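Local coordinates for dehalogenase (Rhodospirillaceae, PDB 6A41), which probably removes halogen from an organic substrate, being built on the Rossmann-type fold of the short-chain dehydrogenases/reductases, at residues D78-D84 and G129-V134; L2-R6 and C222-D227; L33-F39 and H56-V61. All coordinates share one frame; numbering follows the deposited sequence.

Contact 1: residues D78-D84 and G129-V134; sequences DALVNND and GRIVFV
Strands 79-83 and 129-134 run parallel with axes 4.6 Å apart and their directions 7° apart, A79, L80, V81 and N82 lying level with R130, I131, V132 and F133. L80 and N82 supply the inward-facing peptide groups: L80 N donates to R130 O and L80 O accepts from V132 N (2.8 Å), then N82 N donates to V132 O (2.7 Å) and N82 O accepts from V134 N (2.8 Å). A weaker bond from R130 N to D78 O begins the ladder.

On the face carrying L80, N82, I131 and F133, the N82 amide lies beside the phenyl group, its OD1 3.7 Å above the F133 ring plane and offset toward the rim, with the two planes 38° apart. I131 turns its CD1 back onto L80, meeting both CB and CD2 there. Helix 98-126 covers this face through L115 and T116. These are neighbouring strands of the parallel Rossmann-type sheet, and N82-N83-D84 stands where short-chain dehydrogenases carry their Asn-Asn-Ala-Gly motif; N83 ND2 donates to K15 O and OD1 accepts from A17 N.

The face carrying A79, V81, R130, V132 and V134 also bears N83; I221 and C225 of helix 214-225 pack on V81, and I221 on V134. Here V81 CG1 reaches diagonally to V134 CG2 (3.7 Å), which lies beside its own backbone N and thus back toward V81. A79 CB rests on R130 CB at 3.8 Å, but the arginine chain bends at chi2 (-84°) and leads its guanidinium away, where NH1 bonds G129 O from above the carbonyl plane and NH2 bonds S226 O.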
loop_
_atom_site.group_PDB
_atom_site.type_symbol
_atom_site.label_atom_id
_atom_site.label_comp_id
_atom_site.label_asym_id
_atom_site.label_seq_id
_atom_site.Cartn_x
_atom_site.Cartn_y
_atom_site.Cartn_z
ATOM N N ASP A 78 -24.740 -4.084 -17.432
ATOM C CA ASP A 78 -24.581 -4.139 -15.987
ATOM C C ASP A 78 -23.116 -4.014 -15.581
ATOM O O ASP A 78 -22.815 -3.525 -14.459
ATOM C CB ASP A 78 -25.117 -5.440 -15.432
ATOM C CG ASP A 78 -26.635 -5.502 -15.495
ATOM O OD1 ASP A 78 -27.293 -4.603 -14.901
ATOM O OD2 ASP A 78 -27.178 -6.347 -16.216
ATOM N N ALA A 79 -22.189 -4.584 -16.378
ATOM C CA ALA A 79 -20.785 -4.509 -16.088
ATOM C C ALA A 79 -19.931 -4.319 -17.324
ATOM O O ALA A 79 -20.207 -4.968 -18.403
ATOM C CB ALA A 79 -20.332 -5.830 -15.442
ATOM N N LEU A 80 -18.978 -3.416 -17.223
ATOM C CA LEU A 80 -17.946 -3.240 -18.228
ATOM C C LEU A 80 -16.669 -3.901 -17.752
ATOM O O LEU A 80 -16.104 -3.478 -16.699
ATOM C CB LEU A 80 -17.705 -1.800 -18.563
ATOM C CG LEU A 80 -16.472 -1.364 -19.384
ATOM C CD1 LEU A 80 -16.632 -1.993 -20.783
ATOM C CD2 LEU A 80 -16.351 0.134 -19.478
ATOM N N VAL A 81 -16.137 -4.824 -18.521
ATOM C CA VAL A 81 -14.841 -5.369 -18.208
ATOM C C VAL A 81 -13.848 -4.791 -19.191
ATOM O O VAL A 81 -13.893 -5.141 -20.431
ATOM C CB VAL A 81 -14.870 -6.913 -18.298
ATOM C CG1 VAL A 81 -13.499 -7.478 -18.099
ATOM C CG2 VAL A 81 -15.851 -7.506 -17.316
ATOM N N ASN A 82 -13.036 -3.853 -18.740
ATOM C CA ASN A 82 -12.081 -3.190 -19.617
ATOM C C ASN A 82 -10.831 -4.114 -19.630
ATOM O O ASN A 82 -10.045 -4.038 -18.735
ATOM C CB ASN A 82 -11.684 -1.851 -19.090
ATOM C CG ASN A 82 -12.643 -0.705 -19.433
ATOM O OD1 ASN A 82 -12.973 0.087 -18.551
ATOM N ND2 ASN A 82 -12.881 -0.510 -20.656
ATOM N N ASN A 83 -10.710 -4.960 -20.637
ATOM C CA ASN A 83 -9.699 -5.951 -20.819
ATOM C C ASN A 83 -8.673 -5.397 -21.825
ATOM O O ASN A 83 -8.854 -5.415 -23.000
ATOM C CB ASN A 83 -10.368 -7.228 -21.262
ATOM C CG ASN A 83 -9.388 -8.311 -21.620
ATOM O OD1 ASN A 83 -8.563 -8.741 -20.778
ATOM N ND2 ASN A 83 -9.470 -8.794 -22.829
ATOM N N ASP A 84 -7.643 -4.765 -21.285
ATOM C CA ASP A 84 -6.692 -3.960 -22.028
ATOM C C ASP A 84 -5.294 -4.561 -21.873
ATOM O O ASP A 84 -4.886 -4.938 -20.765
ATOM C CB ASP A 84 -6.738 -2.492 -21.528
ATOM C CG ASP A 84 -8.171 -1.982 -21.494
ATOM O OD1 ASP A 84 -8.750 -1.811 -22.571
ATOM O OD2 ASP A 84 -8.723 -1.850 -20.369
ATOM N N GLY A 129 -24.159 -0.490 -11.518
ATOM C CA GLY A 129 -23.213 -0.868 -12.467
ATOM C C GLY A 129 -21.927 -1.350 -11.823
ATOM O O GLY A 129 -21.694 -1.180 -10.624
ATOM N N ARG A 130 -21.075 -1.854 -12.689
ATOM C CA ARG A 130 -19.804 -2.370 -12.296
ATOM C C ARG A 130 -18.809 -2.018 -13.393
ATOM O O ARG A 130 -19.091 -2.219 -14.591
ATOM C CB ARG A 130 -19.826 -3.891 -12.176
ATOM C CG ARG A 130 -20.775 -4.433 -11.192
ATOM C CD ARG A 130 -20.104 -4.383 -9.851
ATOM N NE ARG A 130 -20.954 -5.006 -8.847
ATOM C CZ ARG A 130 -21.998 -4.477 -8.269
ATOM N NH1 ARG A 130 -22.380 -3.220 -8.474
ATOM N NH2 ARG A 130 -22.633 -5.167 -7.382
ATOM N N ILE A 131 -17.680 -1.463 -13.052
ATOM C CA ILE A 131 -16.624 -1.291 -14.032
ATOM C C ILE A 131 -15.353 -2.030 -13.510
ATOM O O ILE A 131 -14.947 -1.760 -12.339
ATOM C CB ILE A 131 -16.244 0.202 -14.180
ATOM C CG1 ILE A 131 -17.350 1.195 -14.496
ATOM C CG2 ILE A 131 -15.110 0.376 -15.185
ATOM C CD1 ILE A 131 -17.804 1.166 -15.844
ATOM N N VAL A 132 -14.814 -2.980 -14.256
ATOM C CA VAL A 132 -13.611 -3.733 -13.832
ATOM C C VAL A 132 -12.520 -3.512 -14.858
ATOM O O VAL A 132 -12.736 -3.751 -16.064
ATOM C CB VAL A 132 -13.858 -5.228 -13.618
ATOM C CG1 VAL A 132 -12.547 -5.992 -13.293
ATOM C CG2 VAL A 132 -15.061 -5.526 -12.698
ATOM N N PHE A 133 -11.399 -2.937 -14.432
ATOM C CA PHE A 133 -10.236 -2.849 -15.257
ATOM C C PHE A 133 -9.461 -4.128 -15.146
ATOM O O PHE A 133 -9.004 -4.530 -14.014
ATOM C CB PHE A 133 -9.399 -1.610 -14.894
ATOM C CG PHE A 133 -10.068 -0.289 -15.197
ATOM C CD1 PHE A 133 -10.996 0.247 -14.333
ATOM C CD2 PHE A 133 -9.705 0.453 -16.273
ATOM C CE1 PHE A 133 -11.606 1.474 -14.572
ATOM C CE2 PHE A 133 -10.350 1.685 -16.539
ATOM C CZ PHE A 133 -11.330 2.134 -15.703
ATOM N N VAL A 134 -9.177 -4.780 -16.227
ATOM C CA VAL A 134 -8.255 -5.941 -16.117
ATOM C C VAL A 134 -6.855 -5.403 -16.319
ATOM O O VAL A 134 -6.548 -4.881 -17.397
ATOM C CB VAL A 134 -8.464 -6.993 -17.138
ATOM C CG1 VAL A 134 -7.686 -8.244 -16.779
ATOM C CG2 VAL A 134 -9.953 -7.322 -17.167
HETATM O O HOH W 1 -7.602 -2.237 -18.019
#

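Contact 2: residues L2-R6 and C222-D227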
loop_
_atom_site.group_PDB
_atom_site.type_symbol
_atom_site.label_atom_id
_atom_site.label_comp_id
_atom_site.label_asym_id
_atom_site.label_seq_id
_atom_site.Cartn_x
_atom_site.Cartn_y
_atom_site.Cartn_z
ATOM N N LEU A 2 -24.500 -16.927 -10.152
ATOM C CA LEU A 2 -24.096 -15.627 -9.520
ATOM C C LEU A 2 -24.285 -14.395 -10.427
ATOM O O LEU A 2 -24.420 -13.319 -9.913
ATOM C CB LEU A 2 -22.636 -15.543 -9.065
ATOM C CG LEU A 2 -22.166 -16.226 -7.762
ATOM C CD1 LEU A 2 -21.067 -15.326 -7.157
ATOM C CD2 LEU A 2 -23.307 -16.553 -6.787
ATOM N N LEU A 3 -24.306 -14.560 -11.725
ATOM C CA LEU A 3 -24.426 -13.387 -12.625
ATOM C C LEU A 3 -25.734 -13.603 -13.494
ATOM O O LEU A 3 -25.853 -13.096 -14.586
ATOM C CB LEU A 3 -23.136 -13.317 -13.515
ATOM C CG LEU A 3 -21.823 -13.009 -12.840
ATOM C CD1 LEU A 3 -20.719 -13.120 -13.901
ATOM C CD2 LEU A 3 -21.955 -11.613 -12.260
ATOM N N LYS A 4 -26.688 -14.339 -12.921
ATOM C CA LYS A 4 -27.986 -14.573 -13.584
ATOM C C LYS A 4 -28.524 -13.152 -14.001
ATOM O O LYS A 4 -28.515 -12.246 -13.203
ATOM C CB LYS A 4 -28.936 -15.232 -12.540
ATOM C CG LYS A 4 -30.335 -15.492 -13.026
ATOM C CD LYS A 4 -30.334 -16.684 -13.942
ATOM C CE LYS A 4 -31.741 -16.949 -14.514
ATOM N NZ LYS A 4 -31.575 -17.199 -15.988
ATOM N N ASP A 5 -28.884 -13.010 -15.250
ATOM C CA ASP A 5 -29.575 -11.835 -15.795
ATOM C C ASP A 5 -28.635 -10.605 -15.728
ATOM O O ASP A 5 -29.118 -9.519 -15.439
ATOM C CB ASP A 5 -30.873 -11.555 -14.998
ATOM C CG ASP A 5 -31.948 -12.702 -15.188
ATOM O OD1 ASP A 5 -32.057 -13.303 -16.248
ATOM O OD2 ASP A 5 -32.623 -13.032 -14.213
ATOM N N ARG A 6 -27.295 -10.788 -15.746
ATOM C CA ARG A 6 -26.421 -9.604 -15.810
ATOM C C ARG A 6 -25.849 -9.534 -17.208
ATOM O O ARG A 6 -25.359 -10.556 -17.689
ATOM C CB ARG A 6 -25.280 -9.663 -14.764
ATOM C CG ARG A 6 -25.734 -9.623 -13.305
ATOM C CD ARG A 6 -26.362 -8.258 -12.977
ATOM N NE ARG A 6 -27.022 -8.298 -11.664
ATOM C CZ ARG A 6 -28.330 -8.437 -11.460
ATOM N NH1 ARG A 6 -29.188 -8.584 -12.460
ATOM N NH2 ARG A 6 -28.791 -8.474 -10.217
ATOM N N CYS A 222 -15.455 -12.004 -12.673
ATOM C CA CYS A 222 -16.836 -12.295 -12.468
ATOM C C CYS A 222 -17.358 -11.989 -11.046
ATOM O O CYS A 222 -18.413 -11.376 -10.855
ATOM C CB CYS A 222 -17.187 -13.725 -12.823
ATOM S SG CYS A 222 -17.169 -13.954 -14.621
ATOM N N PHE A 223 -16.549 -12.375 -10.053
ATOM C CA PHE A 223 -16.918 -12.023 -8.719
ATOM C C PHE A 223 -17.094 -10.455 -8.569
ATOM O O PHE A 223 -18.168 -10.012 -8.039
ATOM C CB PHE A 223 -15.892 -12.547 -7.665
ATOM C CG PHE A 223 -16.145 -11.916 -6.262
ATOM C CD1 PHE A 223 -17.279 -12.240 -5.561
ATOM C CD2 PHE A 223 -15.266 -10.960 -5.769
ATOM C CE1 PHE A 223 -17.613 -11.610 -4.309
ATOM C CE2 PHE A 223 -15.510 -10.343 -4.547
ATOM C CZ PHE A 223 -16.654 -10.663 -3.849
ATOM N N LEU A 224 -16.166 -9.645 -9.079
ATOM C CA LEU A 224 -16.298 -8.193 -8.919
ATOM C C LEU A 224 -17.496 -7.637 -9.693
ATOM O O LEU A 224 -18.058 -6.622 -9.244
ATOM C CB LEU A 224 -15.036 -7.451 -9.342
ATOM C CG LEU A 224 -13.865 -7.815 -8.406
ATOM C CD1 LEU A 224 -12.583 -7.337 -9.076
ATOM C CD2 LEU A 224 -14.029 -7.241 -6.989
ATOM N N CYS A 225 -17.903 -8.298 -10.791
ATOM C CA CYS A 225 -19.167 -7.976 -11.513
ATOM C C CYS A 225 -20.482 -8.330 -10.773
ATOM O O CYS A 225 -21.524 -7.865 -11.203
ATOM C CB CYS A 225 -19.187 -8.567 -12.921
ATOM S SG CYS A 225 -17.837 -8.052 -13.975
ATOM N N SER A 226 -20.426 -9.177 -9.745
ATOM C CA SER A 226 -21.604 -9.744 -9.104
ATOM C C SER A 226 -22.179 -8.792 -8.089
ATOM O O SER A 226 -21.495 -7.806 -7.550
ATOM C CB SER A 226 -21.305 -11.148 -8.405
ATOM O OG SER A 226 -20.542 -10.938 -7.168
ATOM N N ASP A 227 -23.403 -9.112 -7.742
ATOM C CA ASP A 227 -24.098 -8.354 -6.663
ATOM C C ASP A 227 -23.429 -8.486 -5.310
ATOM O O ASP A 227 -23.371 -7.540 -4.561
ATOM C CB ASP A 227 -25.534 -8.782 -6.551
ATOM C CG ASP A 227 -26.336 -8.265 -7.643
ATOM O OD1 ASP A 227 -25.873 -7.562 -8.601
ATOM O OD2 ASP A 227 -27.507 -8.659 -7.628
#
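L3 drives its isobutyl group against the end of helix 214-225, where C222, C225 and S226 receive it. The two methyls divide the work: CD1 touches C222 SG at 3.7 Å, while CD2 lies 3.7 Å from S226 CA and more loosely against C225 CB. An extended chi2 (175°) sends CD1 out to C222, and the other branch, CD2, falls against the chain as it leaves the helix. That exit is fixed by F223 O, which accepts both S226 N and S226 OG, the hydroxyl (2.7 Å) meeting a lone pair in the carbonyl plane. F223 itself points away from L3 and stacks on F223 of the second subunit.

The segment 2-6 forms a type II beta turn, L3 to R6, closed by R6 N to L3 O, and leads directly into strand 7-10 of the Rossmann-type sheet; the contact thus ties the N-terminus to the last long helix of the chain.

Toward solvent the packing gives way to charge. R6 and D227 form a salt bridge, NH2 reaching the syn lone pair of OD2 (2.9 Å) near the guanidinium plane, whereas the bonds to OD1 from NE (3.4 Å) and NH2 are weak, the two planar groups being turned 34° apart. R6 NH1 also bonds D5 O, from above that carbonyl plane. An alanine in place of R6 would strip the D227 carboxylate of this cationic mate and is likely to leave it freer to turn at this solvent-facing end.

Contact 3: residues L33-F39 and H56-V61; sequences LAHDPSF and HALSAV
L33 lies level with H56 across two parallel strands, its CD2 3.9 Å from H56 CB. Next, both backbone polar atoms of A34 turn to segment 56-61: A34 N donates to H56 O (2.8 Å), and A34 O accepts from L58 N (2.9 Å) in a nearly straight bond, 176° at the hydrogen. The L58 side chain folds over that same carbonyl. Strands 31-34 and 56-57, with helix 42-51 between them, make a beta-alpha-beta unit at the margin of the Rossmann-type sheet.

The H35 side chain has CG anti to the backbone N (chi1 156°), bringing the ring edge to V61, where NE2 makes a weak bond to V61 O and a water lies 2.8 Å from NE2; ND1 is taken by N12 N. D36 points away from segment 56-61, a position consistent with the acidic residue that binds the adenosine ribose in NAD-dependent relatives. Its OD2 accepts S38 N, an Asx turn, and S38 OG from the opposite face of the carboxylate, while OD1 bonds E14 N. D36 N donates to a second water, which lies near L58 O and A60 O. V61 CG1 packs against D36 O and P37 O.

F39 then folds back. Its ring is sandwiched between the D36 CB on one face and A57 CB, 3.6 Å above the plane, on the other, the latter a CH-pi contact. Direct backbone bonds thus join the strand pair, whereas past it the two segments are linked by bridging water, a weak imidazole bond and the apolar seat of F39 on A57.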
loop_
_atom_site.group_PDB
_atom_site.type_symbol
_atom_site.label_atom_id
_atom_site.label_comp_id
_atom_site.label_asym_id
_atom_site.label_seq_id
_atom_site.Cartn_x
_atom_site.Cartn_y
_atom_site.Cartn_z
ATOM N N LEU A 33 -21.672 -9.858 -23.954
ATOM C CA LEU A 33 -21.430 -9.103 -25.139
ATOM C C LEU A 33 -19.928 -8.856 -25.267
ATOM O O LEU A 33 -19.278 -8.465 -24.281
ATOM C CB LEU A 33 -22.077 -7.745 -25.020
ATOM C CG LEU A 33 -23.550 -7.718 -24.696
ATOM C CD1 LEU A 33 -24.056 -6.320 -24.690
ATOM C CD2 LEU A 33 -24.349 -8.700 -25.587
ATOM N N ALA A 34 -19.377 -9.087 -26.421
ATOM C CA ALA A 34 -17.930 -9.046 -26.576
ATOM C C ALA A 34 -17.577 -8.139 -27.719
ATOM O O ALA A 34 -18.112 -8.312 -28.823
ATOM C CB ALA A 34 -17.358 -10.443 -26.832
ATOM N N HIS A 35 -16.615 -7.282 -27.467
ATOM C CA HIS A 35 -15.907 -6.474 -28.471
ATOM C C HIS A 35 -14.537 -7.096 -28.795
ATOM O O HIS A 35 -13.892 -7.695 -27.933
ATOM C CB HIS A 35 -15.713 -5.055 -27.955
ATOM C CG HIS A 35 -14.558 -4.339 -28.586
ATOM N ND1 HIS A 35 -13.306 -4.380 -28.028
ATOM C CD2 HIS A 35 -14.452 -3.590 -29.726
ATOM C CE1 HIS A 35 -12.458 -3.731 -28.825
ATOM N NE2 HIS A 35 -13.118 -3.239 -29.859
ATOM N N ASP A 36 -14.119 -6.965 -30.042
ATOM C CA ASP A 36 -12.752 -7.224 -30.403
ATOM C C ASP A 36 -12.464 -6.474 -31.725
ATOM O O ASP A 36 -13.305 -6.464 -32.606
ATOM C CB ASP A 36 -12.443 -8.748 -30.511
ATOM C CG ASP A 36 -10.937 -9.043 -30.618
ATOM O OD1 ASP A 36 -10.270 -9.067 -29.511
ATOM O OD2 ASP A 36 -10.423 -9.204 -31.818
ATOM N N PRO A 37 -11.226 -5.977 -31.907
ATOM C CA PRO A 37 -10.908 -5.419 -33.217
ATOM C C PRO A 37 -11.084 -6.354 -34.357
ATOM O O PRO A 37 -11.232 -5.908 -35.463
ATOM C CB PRO A 37 -9.402 -5.112 -33.137
ATOM C CG PRO A 37 -9.205 -4.932 -31.717
ATOM C CD PRO A 37 -10.087 -5.875 -30.993
ATOM N N SER A 38 -11.055 -7.638 -34.147
ATOM C CA SER A 38 -11.267 -8.589 -35.231
ATOM C C SER A 38 -12.709 -8.818 -35.599
ATOM O O SER A 38 -12.968 -9.326 -36.642
ATOM C CB SER A 38 -10.645 -9.918 -34.923
ATOM O OG SER A 38 -11.299 -10.674 -33.946
ATOM N N PHE A 39 -13.640 -8.411 -34.746
ATOM C CA PHE A 39 -15.042 -8.655 -34.919
ATOM C C PHE A 39 -15.761 -7.818 -36.036
ATOM O O PHE A 39 -16.967 -7.999 -36.216
ATOM C CB PHE A 39 -15.806 -8.562 -33.591
ATOM C CG PHE A 39 -15.489 -9.649 -32.600
ATOM C CD1 PHE A 39 -14.669 -10.732 -32.907
ATOM C CD2 PHE A 39 -15.997 -9.602 -31.347
ATOM C CE1 PHE A 39 -14.424 -11.727 -32.029
ATOM C CE2 PHE A 39 -15.689 -10.590 -30.441
ATOM C CZ PHE A 39 -14.961 -11.664 -30.790
ATOM N N HIS A 56 -22.357 -13.013 -27.390
ATOM C CA HIS A 56 -22.636 -12.267 -28.648
ATOM C C HIS A 56 -21.383 -11.437 -29.053
ATOM O O HIS A 56 -20.940 -10.488 -28.328
ATOM C CB HIS A 56 -23.797 -11.329 -28.443
ATOM C CG HIS A 56 -24.135 -10.506 -29.672
ATOM N ND1 HIS A 56 -24.834 -11.023 -30.752
ATOM C CD2 HIS A 56 -23.903 -9.205 -29.973
ATOM C CE1 HIS A 56 -24.926 -10.090 -31.705
ATOM N NE2 HIS A 56 -24.423 -8.957 -31.228
ATOM N N ALA A 57 -20.869 -11.681 -30.232
ATOM C CA ALA A 57 -19.753 -10.891 -30.781
ATOM C C ALA A 57 -20.340 -9.636 -31.476
ATOM O O ALA A 57 -21.152 -9.755 -32.418
ATOM C CB ALA A 57 -18.954 -11.761 -31.736
ATOM N N LEU A 58 -19.946 -8.443 -31.042
ATOM C CA LEU A 58 -20.465 -7.203 -31.614
ATOM C C LEU A 58 -19.696 -6.872 -32.885
ATOM O O LEU A 58 -18.429 -7.008 -32.955
ATOM C CB LEU A 58 -20.220 -6.076 -30.613
ATOM C CG LEU A 58 -21.074 -6.268 -29.354
ATOM C CD1 LEU A 58 -20.459 -5.416 -28.219
ATOM C CD2 LEU A 58 -22.469 -5.753 -29.604
ATOM N N SER A 59 -20.418 -6.472 -33.907
ATOM C CA SER A 59 -19.781 -6.299 -35.213
ATOM C C SER A 59 -19.169 -4.876 -35.348
ATOM O O SER A 59 -18.351 -4.643 -36.208
ATOM C CB SER A 59 -20.793 -6.610 -36.343
ATOM O OG SER A 59 -21.873 -5.749 -36.155
ATOM N N ALA A 60 -19.457 -3.968 -34.427
ATOM C CA ALA A 60 -18.802 -2.617 -34.445
ATOM C C ALA A 60 -17.582 -2.662 -33.603
ATOM O O ALA A 60 -17.582 -3.301 -32.521
ATOM C CB ALA A 60 -19.745 -1.527 -33.973
ATOM N N VAL A 61 -16.518 -2.059 -34.131
ATOM C CA VAL A 61 -15.202 -2.156 -33.486
ATOM C C VAL A 61 -14.719 -0.857 -32.928
ATOM O O VAL A 61 -13.955 -0.906 -31.975
ATOM C CB VAL A 61 -14.098 -2.750 -34.385
ATOM C CG1 VAL A 61 -14.535 -4.179 -34.785
ATOM C CG2 VAL A 61 -13.781 -1.876 -35.590
HETATM O O HOH W 2 -11.367 -1.836 -31.528
HETATM O O HOH W 3 -16.503 -5.633 -31.541
#

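Contacts 1 and 3 belong to the same parallel sheet, but contact 1 joins strands near its middle, deep in the chain, while contact 3 lies at the margin, where strand 56-57 is outermost. Contact 1 has a backbone ladder between helix-covered faces; contact 3 keeps two such bonds before water and loop packing take over. Contact 2 holds no strand pair: it clamps the N-terminal loop to a helix end, greasy inside and charged outside. It touches contact 1 at both ends of that clamp, D78 packing against R6 and the R130 chain against L224 O. Contact 3 touches neither, its nearest atoms being about 7 Å from each.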